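Kelch repeat and BTB domain-containing protein A55 (Vaccinia virus WR, PDB 6I2M) probably acts as a substrate-specific adapter of CUL3-containing E3 ubiquitin ligases, directing host proteins to ubiquitination and proteasomal degradation, with its BTB domain responsible for binding CUL3. Local coordinates at residues Leu7-Arg15 / Asn73-Ile82; Cys21-Ile32 / Glu59-Tyr69. One frame throughout, in Å; residues are numbered along the deposited sequence.

Contact 1: Leu7-Arg15 / Asn73-Ile82; sequences LIAVINGFR and NDLIDYIYGI
Arg15 reaches from helix 7-15 to Asp77 in a salt bridge whose main arm is NH1 to OD1 at 2.8 Å. NH1 comes at Asp77 OD1 almost in line with the C-O bond, and OD1 lies close to the guanidinium plane, although the carboxylate itself is turned 47° from that plane. A second, weak bond from NH2 lands on the same oxygen, and a weak bond from NH1 to Asn12 OD1 steadies the group from within its own helix. The Arg15 chain leaves CA with CG anti to the backbone N (chi1 179°) and runs extended to NE, which lays it across the Tyr80 ring. Its CD sits over the ring centre, 3.6 Å from the centroid, a CH-pi contact; CZ follows off-centre at 4.7 Å as a cation-pi partner. Ile76 CG2 covers one face of the guanidinium, 3.5 Å from NH2. Tyr80 fills the gap between the helices, with Ile11 CG2 against its CE2 at 3.7 Å and Asn12 OD1 near its CB; its hydroxyl is hydrogen-bonded to His35. Farther along, Ile8 CD1 rests on the backbone at Ile79 O (3.4 Å), and Ile82 CD1 touches Asn12 ND2. Ile8 also packs on Ser4 of the second subunit. The arrangement ties the N-terminal helix of a BTB/POZ domain, a helix characteristic of its dimer interface, to the end of helix 69-79.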
loop_
_atom_site.group_PDB
_atom_site.type_symbol
_atom_site.label_atom_id
_atom_site.label_comp_id
_atom_site.label_asym_id
_atom_site.label_seq_id
_atom_site.Cartn_x
_atom_site.Cartn_y
_atom_site.Cartn_z
ATOM N N LEU A 7 -3.960 -4.190 1.572
ATOM C CA LEU A 7 -3.705 -4.357 0.137
ATOM C C LEU A 7 -2.291 -4.879 -0.157
ATOM O O LEU A 7 -2.146 -5.799 -0.964
ATOM C CB LEU A 7 -3.982 -3.037 -0.618
ATOM C CG LEU A 7 -3.762 -3.035 -2.139
ATOM C CD1 LEU A 7 -4.947 -3.621 -2.878
ATOM C CD2 LEU A 7 -3.492 -1.645 -2.642
ATOM N N ILE A 8 -1.262 -4.297 0.498
ATOM C CA ILE A 8 0.149 -4.675 0.339
ATOM C C ILE A 8 0.408 -6.125 0.814
ATOM O O ILE A 8 1.281 -6.797 0.260
ATOM C CB ILE A 8 1.102 -3.623 0.994
ATOM C CG1 ILE A 8 2.559 -3.775 0.491
ATOM C CG2 ILE A 8 1.015 -3.610 2.536
ATOM C CD1 ILE A 8 3.461 -2.572 0.744
ATOM N N ALA A 9 -0.374 -6.603 1.808
ATOM C CA ALA A 9 -0.284 -7.958 2.354
ATOM C C ALA A 9 -0.746 -8.998 1.329
ATOM O O ALA A 9 -0.172 -10.088 1.272
ATOM C CB ALA A 9 -1.114 -8.066 3.625
ATOM N N VAL A 10 -1.767 -8.653 0.514
ATOM C CA VAL A 10 -2.309 -9.516 -0.546
ATOM C C VAL A 10 -1.311 -9.552 -1.723
ATOM O O VAL A 10 -1.098 -10.617 -2.308
ATOM C CB VAL A 10 -3.750 -9.113 -0.985
ATOM C CG1 VAL A 10 -4.358 -10.156 -1.920
ATOM C CG2 VAL A 10 -4.662 -8.902 0.222
ATOM N N ILE A 11 -0.680 -8.392 -2.035
ATOM C CA ILE A 11 0.335 -8.234 -3.090
ATOM C C ILE A 11 1.586 -9.063 -2.727
ATOM O O ILE A 11 2.140 -9.740 -3.598
ATOM C CB ILE A 11 0.633 -6.726 -3.378
ATOM C CG1 ILE A 11 -0.614 -6.022 -3.967
ATOM C CG2 ILE A 11 1.853 -6.536 -4.301
ATOM C CD1 ILE A 11 -0.648 -4.493 -3.815
ATOM N N ASN A 12 1.982 -9.049 -1.433
ATOM C CA ASN A 12 3.110 -9.831 -0.909
ATOM C C ASN A 12 2.774 -11.328 -0.941
ATOM O O ASN A 12 3.676 -12.153 -1.091
ATOM C CB ASN A 12 3.481 -9.383 0.511
ATOM C CG ASN A 12 4.748 -10.002 1.065
ATOM O OD1 ASN A 12 5.805 -10.032 0.420
ATOM N ND2 ASN A 12 4.670 -10.496 2.291
ATOM N N GLY A 13 1.484 -11.645 -0.811
ATOM C CA GLY A 13 0.956 -13.003 -0.884
ATOM C C GLY A 13 1.014 -13.533 -2.304
ATOM O O GLY A 13 1.263 -14.723 -2.511
ATOM N N PHE A 14 0.793 -12.635 -3.293
ATOM C CA PHE A 14 0.862 -12.932 -4.725
ATOM C C PHE A 14 2.327 -13.112 -5.143
ATOM O O PHE A 14 2.618 -13.932 -6.013
ATOM C CB PHE A 14 0.226 -11.801 -5.561
ATOM C CG PHE A 14 -1.275 -11.606 -5.485
ATOM C CD1 PHE A 14 -2.137 -12.698 -5.444
ATOM C CD2 PHE A 14 -1.829 -10.334 -5.555
ATOM C CE1 PHE A 14 -3.523 -12.514 -5.406
ATOM C CE2 PHE A 14 -3.215 -10.152 -5.526
ATOM C CZ PHE A 14 -4.053 -11.244 -5.454
ATOM N N ARG A 15 3.240 -12.336 -4.517
ATOM C CA ARG A 15 4.689 -12.349 -4.740
ATOM C C ARG A 15 5.286 -13.719 -4.378
ATOM O O ARG A 15 6.103 -14.247 -5.136
ATOM C CB ARG A 15 5.349 -11.219 -3.927
ATOM C CG ARG A 15 6.867 -11.121 -4.048
ATOM C CD ARG A 15 7.445 -10.399 -2.849
ATOM N NE ARG A 15 8.874 -10.661 -2.683
ATOM C CZ ARG A 15 9.566 -10.381 -1.581
ATOM N NH1 ARG A 15 8.965 -9.831 -0.532
ATOM N NH2 ARG A 15 10.862 -10.654 -1.518
ATOM N N ASN A 73 17.364 -8.665 -0.608
ATOM C CA ASN A 73 16.193 -9.471 -0.239
ATOM C C ASN A 73 15.346 -8.810 0.857
ATOM O O ASN A 73 14.123 -8.741 0.716
ATOM C CB ASN A 73 16.614 -10.889 0.176
ATOM C CG ASN A 73 15.458 -11.844 0.346
ATOM O OD1 ASN A 73 14.914 -12.381 -0.625
ATOM N ND2 ASN A 73 15.058 -12.074 1.586
ATOM N N ASP A 74 15.997 -8.309 1.930
ATOM C CA ASP A 74 15.325 -7.634 3.043
ATOM C C ASP A 74 14.779 -6.269 2.639
ATOM O O ASP A 74 13.759 -5.842 3.183
ATOM C CB ASP A 74 16.250 -7.518 4.266
ATOM C CG ASP A 74 16.535 -8.826 4.989
ATOM O OD1 ASP A 74 15.903 -9.852 4.643
ATOM O OD2 ASP A 74 17.386 -8.823 5.902
ATOM N N LEU A 75 15.449 -5.593 1.680
ATOM C CA LEU A 75 15.018 -4.297 1.158
ATOM C C LEU A 75 13.758 -4.448 0.313
ATOM O O LEU A 75 12.892 -3.579 0.376
ATOM C CB LEU A 75 16.135 -3.597 0.372
ATOM C CG LEU A 75 17.182 -2.861 1.209
ATOM C CD1 LEU A 75 18.436 -2.626 0.416
ATOM C CD2 LEU A 75 16.657 -1.544 1.727
ATOM N N ILE A 76 13.639 -5.564 -0.444
ATOM C CA ILE A 76 12.447 -5.885 -1.242
ATOM C C ILE A 76 11.309 -6.203 -0.260
ATOM O O ILE A 76 10.189 -5.737 -0.461
ATOM C CB ILE A 76 12.703 -7.013 -2.286
ATOM C CG1 ILE A 76 13.733 -6.561 -3.345
ATOM C CG2 ILE A 76 11.397 -7.473 -2.971
ATOM C CD1 ILE A 76 14.531 -7.688 -3.969
ATOM N N ASP A 77 11.624 -6.927 0.841
ATOM C CA ASP A 77 10.676 -7.251 1.914
ATOM C C ASP A 77 10.179 -5.964 2.587
ATOM O O ASP A 77 9.016 -5.896 2.985
ATOM C CB ASP A 77 11.314 -8.194 2.953
ATOM C CG ASP A 77 11.543 -9.624 2.489
ATOM O OD1 ASP A 77 10.784 -10.098 1.611
ATOM O OD2 ASP A 77 12.464 -10.278 3.022
ATOM N N TYR A 78 11.056 -4.936 2.672
ATOM C CA TYR A 78 10.733 -3.617 3.222
ATOM C C TYR A 78 9.813 -2.842 2.267
ATOM O O TYR A 78 8.938 -2.113 2.741
ATOM C CB TYR A 78 12.007 -2.817 3.551
ATOM C CG TYR A 78 11.735 -1.485 4.216
ATOM C CD1 TYR A 78 11.366 -1.412 5.557
ATOM C CD2 TYR A 78 11.850 -0.293 3.505
ATOM C CE1 TYR A 78 11.107 -0.189 6.171
ATOM C CE2 TYR A 78 11.593 0.936 4.109
ATOM C CZ TYR A 78 11.226 0.985 5.445
ATOM O OH TYR A 78 10.977 2.194 6.047
ATOM N N ILE A 79 10.002 -3.012 0.931
ATOM C CA ILE A 79 9.165 -2.399 -0.117
ATOM C C ILE A 79 7.746 -2.990 0.018
ATOM O O ILE A 79 6.759 -2.267 -0.126
ATOM C CB ILE A 79 9.787 -2.576 -1.545
ATOM C CG1 ILE A 79 11.110 -1.789 -1.678
ATOM C CG2 ILE A 79 8.814 -2.158 -2.657
ATOM C CD1 ILE A 79 12.114 -2.312 -2.724
ATOM N N TYR A 80 7.667 -4.292 0.367
ATOM C CA TYR A 80 6.422 -5.016 0.620
ATOM C C TYR A 80 5.996 -4.836 2.102
ATOM O O TYR A 80 6.570 -3.998 2.803
ATOM C CB TYR A 80 6.556 -6.495 0.198
ATOM C CG TYR A 80 6.560 -6.696 -1.306
ATOM C CD1 TYR A 80 7.732 -6.561 -2.045
ATOM C CD2 TYR A 80 5.395 -7.035 -1.987
ATOM C CE1 TYR A 80 7.740 -6.736 -3.428
ATOM C CE2 TYR A 80 5.393 -7.224 -3.370
ATOM C CZ TYR A 80 6.570 -7.076 -4.085
ATOM O OH TYR A 80 6.581 -7.256 -5.447
ATOM N N GLY A 81 4.992 -5.591 2.551
ATOM C CA GLY A 81 4.435 -5.480 3.898
ATOM C C GLY A 81 5.238 -5.999 5.080
ATOM O O GLY A 81 4.673 -6.145 6.168
ATOM N N ILE A 82 6.553 -6.257 4.907
ATOM C CA ILE A 82 7.415 -6.774 5.982
ATOM C C ILE A 82 8.305 -5.658 6.590
ATOM O O ILE A 82 9.047 -5.014 5.845
ATOM C CB ILE A 82 8.232 -8.023 5.518
ATOM C CG1 ILE A 82 7.303 -9.139 4.983
ATOM C CG2 ILE A 82 9.145 -8.559 6.637
ATOM C CD1 ILE A 82 7.872 -9.950 3.814
#

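Contact 2: Cys21-Ile32 / Glu59-Tyr69; sequences CDISIVINDERI and EYEVNLSHLDY
Ile23 to Ile27 and Glu61 to Asn63 pair as parallel strands, part of the small mixed sheet of the BTB/POZ fold, in which strand 23-27 is central between 30-34 and 61-63. Backbone bonds alternate across the pair, the straightest being Val26 N to Val62 O at 2.8 Å (176°). On the face of Ile25 and Val62 the bumps are aliphatic: Ile23 CD1 fits against Val62 CG2, 3.7 Å away, and also lies over the carbonyl oxygens of Glu59 and Tyr60, while Ile25 CG2 meets Leu64 CD1. The face of Ser24, Val26 and Glu61 is more polar. There Val26 CG2 fills the hollow beneath the Arg31-Glu61 salt bridge, lying over the guanidinium centre and 3.7 Å from Glu61 CG. The two charged groups stand nearly perpendicular (87°), and their Arg31 NH2 to Glu61 OE1 bond is weak. At the start of the pair the Tyr60 ring lies with one face over the Asp22-Ile23 peptide, and its OH makes a weak bond to Cys21 O. At the other end Tyr69 is a broad slab held on two sides: the bent Glu30 chain lies over one face, its carboxylate nearly parallel to the ring, while Ile27 CD1 abuts the ring edge 3.9 Å from Tyr69 CD1, and Ile32 CD1 adds a contact at Tyr69 CE1. Beyond the last strand pair, in the beta turn Leu64-Leu67, Ser65 OG accepts a hydrogen bond from Asn28 N at 2.9 Å.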
loop_
_atom_site.group_PDB
_atom_site.type_symbol
_atom_site.label_atom_id
_atom_site.label_comp_id
_atom_site.label_asym_id
_atom_site.label_seq_id
_atom_site.Cartn_x
_atom_site.Cartn_y
_atom_site.Cartn_z
ATOM N N CYS A 21 4.031 -11.668 -11.197
ATOM C CA CYS A 21 5.473 -11.408 -11.203
ATOM C C CYS A 21 6.015 -11.258 -12.623
ATOM O O CYS A 21 6.009 -12.215 -13.402
ATOM C CB CYS A 21 6.229 -12.476 -10.416
ATOM S SG CYS A 21 6.079 -12.315 -8.618
ATOM N N ASP A 22 6.445 -10.033 -12.961
ATOM C CA ASP A 22 6.955 -9.691 -14.288
ATOM C C ASP A 22 8.434 -9.249 -14.285
ATOM O O ASP A 22 8.928 -8.759 -15.305
ATOM C CB ASP A 22 6.039 -8.648 -14.963
ATOM C CG ASP A 22 5.913 -7.304 -14.262
ATOM O OD1 ASP A 22 5.980 -7.269 -13.012
ATOM O OD2 ASP A 22 5.722 -6.289 -14.964
ATOM N N ILE A 23 9.149 -9.467 -13.159
ATOM C CA ILE A 23 10.568 -9.123 -13.020
ATOM C C ILE A 23 11.292 -10.068 -12.039
ATOM O O ILE A 23 10.694 -10.547 -11.072
ATOM C CB ILE A 23 10.783 -7.606 -12.690
ATOM C CG1 ILE A 23 12.243 -7.151 -12.924
ATOM C CG2 ILE A 23 10.291 -7.213 -11.296
ATOM C CD1 ILE A 23 12.638 -7.011 -14.374
ATOM N N SER A 24 12.581 -10.340 -12.321
ATOM C CA SER A 24 13.452 -11.197 -11.518
ATOM C C SER A 24 14.809 -10.520 -11.291
ATOM O O SER A 24 15.408 -9.999 -12.236
ATOM C CB SER A 24 13.645 -12.553 -12.195
ATOM O OG SER A 24 12.413 -13.208 -12.451
ATOM N N ILE A 25 15.279 -10.517 -10.032
ATOM C CA ILE A 25 16.565 -9.929 -9.648
ATOM C C ILE A 25 17.576 -11.052 -9.400
ATOM O O ILE A 25 17.325 -11.944 -8.586
ATOM C CB ILE A 25 16.423 -8.930 -8.460
ATOM C CG1 ILE A 25 15.513 -7.744 -8.853
ATOM C CG2 ILE A 25 17.796 -8.424 -7.980
ATOM C CD1 ILE A 25 14.681 -7.159 -7.727
ATOM N N VAL A 26 18.704 -11.010 -10.131
ATOM C CA VAL A 26 19.771 -12.009 -10.062
ATOM C C VAL A 26 21.022 -11.458 -9.365
ATOM O O VAL A 26 21.610 -10.471 -9.816
ATOM C CB VAL A 26 20.075 -12.623 -11.462
ATOM C CG1 VAL A 26 21.306 -13.528 -11.431
ATOM C CG2 VAL A 26 18.870 -13.388 -11.998
ATOM N N ILE A 27 21.411 -12.111 -8.257
ATOM C CA ILE A 27 22.603 -11.801 -7.462
ATOM C C ILE A 27 23.432 -13.092 -7.425
ATOM O O ILE A 27 23.126 -14.006 -6.652
ATOM C CB ILE A 27 22.266 -11.236 -6.045
ATOM C CG1 ILE A 27 21.356 -9.993 -6.128
ATOM C CG2 ILE A 27 23.541 -10.918 -5.248
ATOM C CD1 ILE A 27 20.191 -10.026 -5.185
ATOM N N ASN A 28 24.445 -13.171 -8.315
ATOM C CA ASN A 28 25.360 -14.303 -8.513
ATOM C C ASN A 28 24.618 -15.590 -8.936
ATOM O O ASN A 28 24.590 -15.898 -10.130
ATOM C CB ASN A 28 26.285 -14.530 -7.300
ATOM C CG ASN A 28 27.200 -13.370 -6.992
ATOM O OD1 ASN A 28 28.064 -12.989 -7.792
ATOM N ND2 ASN A 28 27.043 -12.791 -5.812
ATOM N N ASP A 29 24.007 -16.316 -7.974
ATOM C CA ASP A 29 23.270 -17.563 -8.219
ATOM C C ASP A 29 21.856 -17.553 -7.613
ATOM O O ASP A 29 21.075 -18.478 -7.857
ATOM C CB ASP A 29 24.073 -18.772 -7.704
ATOM C CG ASP A 29 25.383 -19.001 -8.433
ATOM O OD1 ASP A 29 25.342 -19.342 -9.636
ATOM O OD2 ASP A 29 26.449 -18.849 -7.799
ATOM N N GLU A 30 21.531 -16.504 -6.837
ATOM C CA GLU A 30 20.237 -16.331 -6.171
ATOM C C GLU A 30 19.253 -15.530 -7.030
ATOM O O GLU A 30 19.665 -14.622 -7.756
ATOM C CB GLU A 30 20.423 -15.660 -4.801
ATOM C CG GLU A 30 21.179 -16.495 -3.777
ATOM C CD GLU A 30 20.371 -17.454 -2.919
ATOM O OE1 GLU A 30 19.205 -17.750 -3.268
ATOM O OE2 GLU A 30 20.915 -17.915 -1.890
ATOM N N ARG A 31 17.950 -15.865 -6.934
ATOM C CA ARG A 31 16.876 -15.216 -7.694
ATOM C C ARG A 31 15.715 -14.761 -6.804
ATOM O O ARG A 31 15.246 -15.531 -5.962
ATOM C CB ARG A 31 16.357 -16.143 -8.807
ATOM C CG ARG A 31 17.259 -16.216 -10.031
ATOM C CD ARG A 31 16.741 -17.223 -11.035
ATOM N NE ARG A 31 17.457 -17.144 -12.308
ATOM C CZ ARG A 31 17.010 -16.500 -13.383
ATOM N NH1 ARG A 31 15.841 -15.873 -13.353
ATOM N NH2 ARG A 31 17.729 -16.484 -14.498
ATOM N N ILE A 32 15.258 -13.505 -6.998
ATOM C CA ILE A 32 14.131 -12.907 -6.268
ATOM C C ILE A 32 13.093 -12.423 -7.287
ATOM O O ILE A 32 13.401 -11.561 -8.113
ATOM C CB ILE A 32 14.552 -11.762 -5.291
ATOM C CG1 ILE A 32 15.763 -12.149 -4.407
ATOM C CG2 ILE A 32 13.358 -11.306 -4.432
ATOM C CD1 ILE A 32 16.673 -10.973 -4.026
ATOM N N GLU A 59 12.849 -5.573 -20.076
ATOM C CA GLU A 59 13.499 -6.840 -19.731
ATOM C C GLU A 59 12.833 -7.534 -18.531
ATOM O O GLU A 59 12.172 -6.875 -17.724
ATOM C CB GLU A 59 15.022 -6.666 -19.530
ATOM C CG GLU A 59 15.434 -5.969 -18.239
ATOM C CD GLU A 59 16.907 -5.633 -18.072
ATOM O OE1 GLU A 59 17.705 -5.916 -18.995
ATOM O OE2 GLU A 59 17.262 -5.087 -17.003
ATOM N N TYR A 60 13.012 -8.862 -18.424
ATOM C CA TYR A 60 12.457 -9.693 -17.353
ATOM C C TYR A 60 13.500 -9.977 -16.255
ATOM O O TYR A 60 13.122 -10.304 -15.128
ATOM C CB TYR A 60 11.926 -11.015 -17.946
ATOM C CG TYR A 60 10.844 -11.692 -17.129
ATOM C CD1 TYR A 60 11.162 -12.653 -16.173
ATOM C CD2 TYR A 60 9.498 -11.419 -17.357
ATOM C CE1 TYR A 60 10.170 -13.294 -15.431
ATOM C CE2 TYR A 60 8.495 -12.061 -16.629
ATOM C CZ TYR A 60 8.837 -12.995 -15.663
ATOM O OH TYR A 60 7.856 -13.629 -14.937
ATOM N N GLU A 61 14.803 -9.837 -16.580
ATOM C CA GLU A 61 15.912 -10.118 -15.664
ATOM C C GLU A 61 16.823 -8.907 -15.415
ATOM O O GLU A 61 17.261 -8.260 -16.368
ATOM C CB GLU A 61 16.728 -11.303 -16.206
ATOM C CG GLU A 61 17.612 -11.982 -15.178
ATOM C CD GLU A 61 18.492 -13.079 -15.742
ATOM O OE1 GLU A 61 17.958 -14.162 -16.074
ATOM O OE2 GLU A 61 19.720 -12.858 -15.847
ATOM N N VAL A 62 17.124 -8.624 -14.128
ATOM C CA VAL A 62 18.006 -7.530 -13.683
ATOM C C VAL A 62 19.165 -8.139 -12.876
ATOM O O VAL A 62 18.920 -8.828 -11.883
ATOM C CB VAL A 62 17.254 -6.422 -12.882
ATOM C CG1 VAL A 62 18.202 -5.306 -12.446
ATOM C CG2 VAL A 62 16.095 -5.842 -13.683
ATOM N N ASN A 63 20.416 -7.883 -13.302
ATOM C CA ASN A 63 21.612 -8.407 -12.638
ATOM C C ASN A 63 22.248 -7.386 -11.686
ATOM O O ASN A 63 22.791 -6.371 -12.130
ATOM C CB ASN A 63 22.625 -8.936 -13.667
ATOM C CG ASN A 63 23.779 -9.734 -13.093
ATOM O OD1 ASN A 63 23.689 -10.353 -12.023
ATOM N ND2 ASN A 63 24.893 -9.752 -13.809
ATOM N N LEU A 64 22.164 -7.662 -10.374
ATOM C CA LEU A 64 22.721 -6.815 -9.315
ATOM C C LEU A 64 23.667 -7.633 -8.412
ATOM O O LEU A 64 23.554 -7.595 -7.183
ATOM C CB LEU A 64 21.594 -6.145 -8.494
ATOM C CG LEU A 64 20.714 -5.110 -9.211
ATOM C CD1 LEU A 64 19.395 -4.927 -8.486
ATOM C CD2 LEU A 64 21.424 -3.767 -9.353
ATOM N N SER A 65 24.611 -8.363 -9.040
ATOM C CA SER A 65 25.595 -9.225 -8.375
ATOM C C SER A 65 26.635 -8.477 -7.530
ATOM O O SER A 65 27.235 -9.085 -6.640
ATOM C CB SER A 65 26.285 -10.129 -9.393
ATOM O OG SER A 65 25.364 -11.037 -9.972
ATOM N N HIS A 66 26.839 -7.168 -7.794
ATOM C CA HIS A 66 27.795 -6.326 -7.065
ATOM C C HIS A 66 27.285 -5.884 -5.675
ATOM O O HIS A 66 28.043 -5.283 -4.908
ATOM C CB HIS A 66 28.234 -5.125 -7.924
ATOM C CG HIS A 66 27.140 -4.142 -8.203
ATOM N ND1 HIS A 66 26.185 -4.381 -9.175
ATOM C CD2 HIS A 66 26.891 -2.941 -7.632
ATOM C CE1 HIS A 66 25.385 -3.328 -9.157
ATOM N NE2 HIS A 66 25.771 -2.435 -8.245
ATOM N N LEU A 67 26.013 -6.199 -5.352
ATOM C CA LEU A 67 25.367 -5.879 -4.074
ATOM C C LEU A 67 25.140 -7.149 -3.233
ATOM O O LEU A 67 25.076 -8.247 -3.789
ATOM C CB LEU A 67 24.027 -5.148 -4.308
ATOM C CG LEU A 67 24.064 -3.827 -5.092
ATOM C CD1 LEU A 67 22.728 -3.549 -5.741
ATOM C CD2 LEU A 67 24.478 -2.657 -4.210
ATOM N N ASP A 68 25.014 -6.991 -1.897
ATOM C CA ASP A 68 24.788 -8.084 -0.942
ATOM C C ASP A 68 23.367 -8.655 -1.086
ATOM O O ASP A 68 22.405 -7.887 -1.070
ATOM C CB ASP A 68 25.048 -7.590 0.495
ATOM C CG ASP A 68 24.877 -8.646 1.566
ATOM O OD1 ASP A 68 23.770 -8.738 2.136
ATOM O OD2 ASP A 68 25.852 -9.379 1.838
ATOM N N TYR A 69 23.245 -9.998 -1.230
ATOM C CA TYR A 69 21.969 -10.708 -1.414
ATOM C C TYR A 69 20.968 -10.499 -0.274
ATOM O O TYR A 69 19.837 -10.093 -0.545
ATOM C CB TYR A 69 22.173 -12.216 -1.690
ATOM C CG TYR A 69 20.900 -13.037 -1.584
ATOM C CD1 TYR A 69 19.867 -12.883 -2.505
ATOM C CD2 TYR A 69 20.722 -13.952 -0.550
ATOM C CE1 TYR A 69 18.684 -13.612 -2.394
ATOM C CE2 TYR A 69 19.547 -14.695 -0.435
ATOM C CZ TYR A 69 18.532 -14.525 -1.363
ATOM O OH TYR A 69 17.372 -15.254 -1.264
#

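In the fold
Contacts 1 and 2 belong to one BTB/POZ domain, their centres about 16 Å apart, with contact 2 nested inside the chain loop that contact 1 closes. Helix 4-17 leads on to strand 23-27, and strand 61-63 leads on to helix 69-79, so each contact takes one segment from each of these connected pairs. They meet where helix 69-79 packs on the sheet: Ile76 CD1 lies 3.8 Å from both Ile25 CD1 and Ile32 CG2. Arg15 NH2 also approaches Ile32 CG2, at 3.9 Å. Parts of helix 7-15 in contact 1 pack against the second subunit (Leu7 on its Ile38, Val10 on its Gly41), whereas Val62 and Leu64 of contact 2 pack against the chain of another protein.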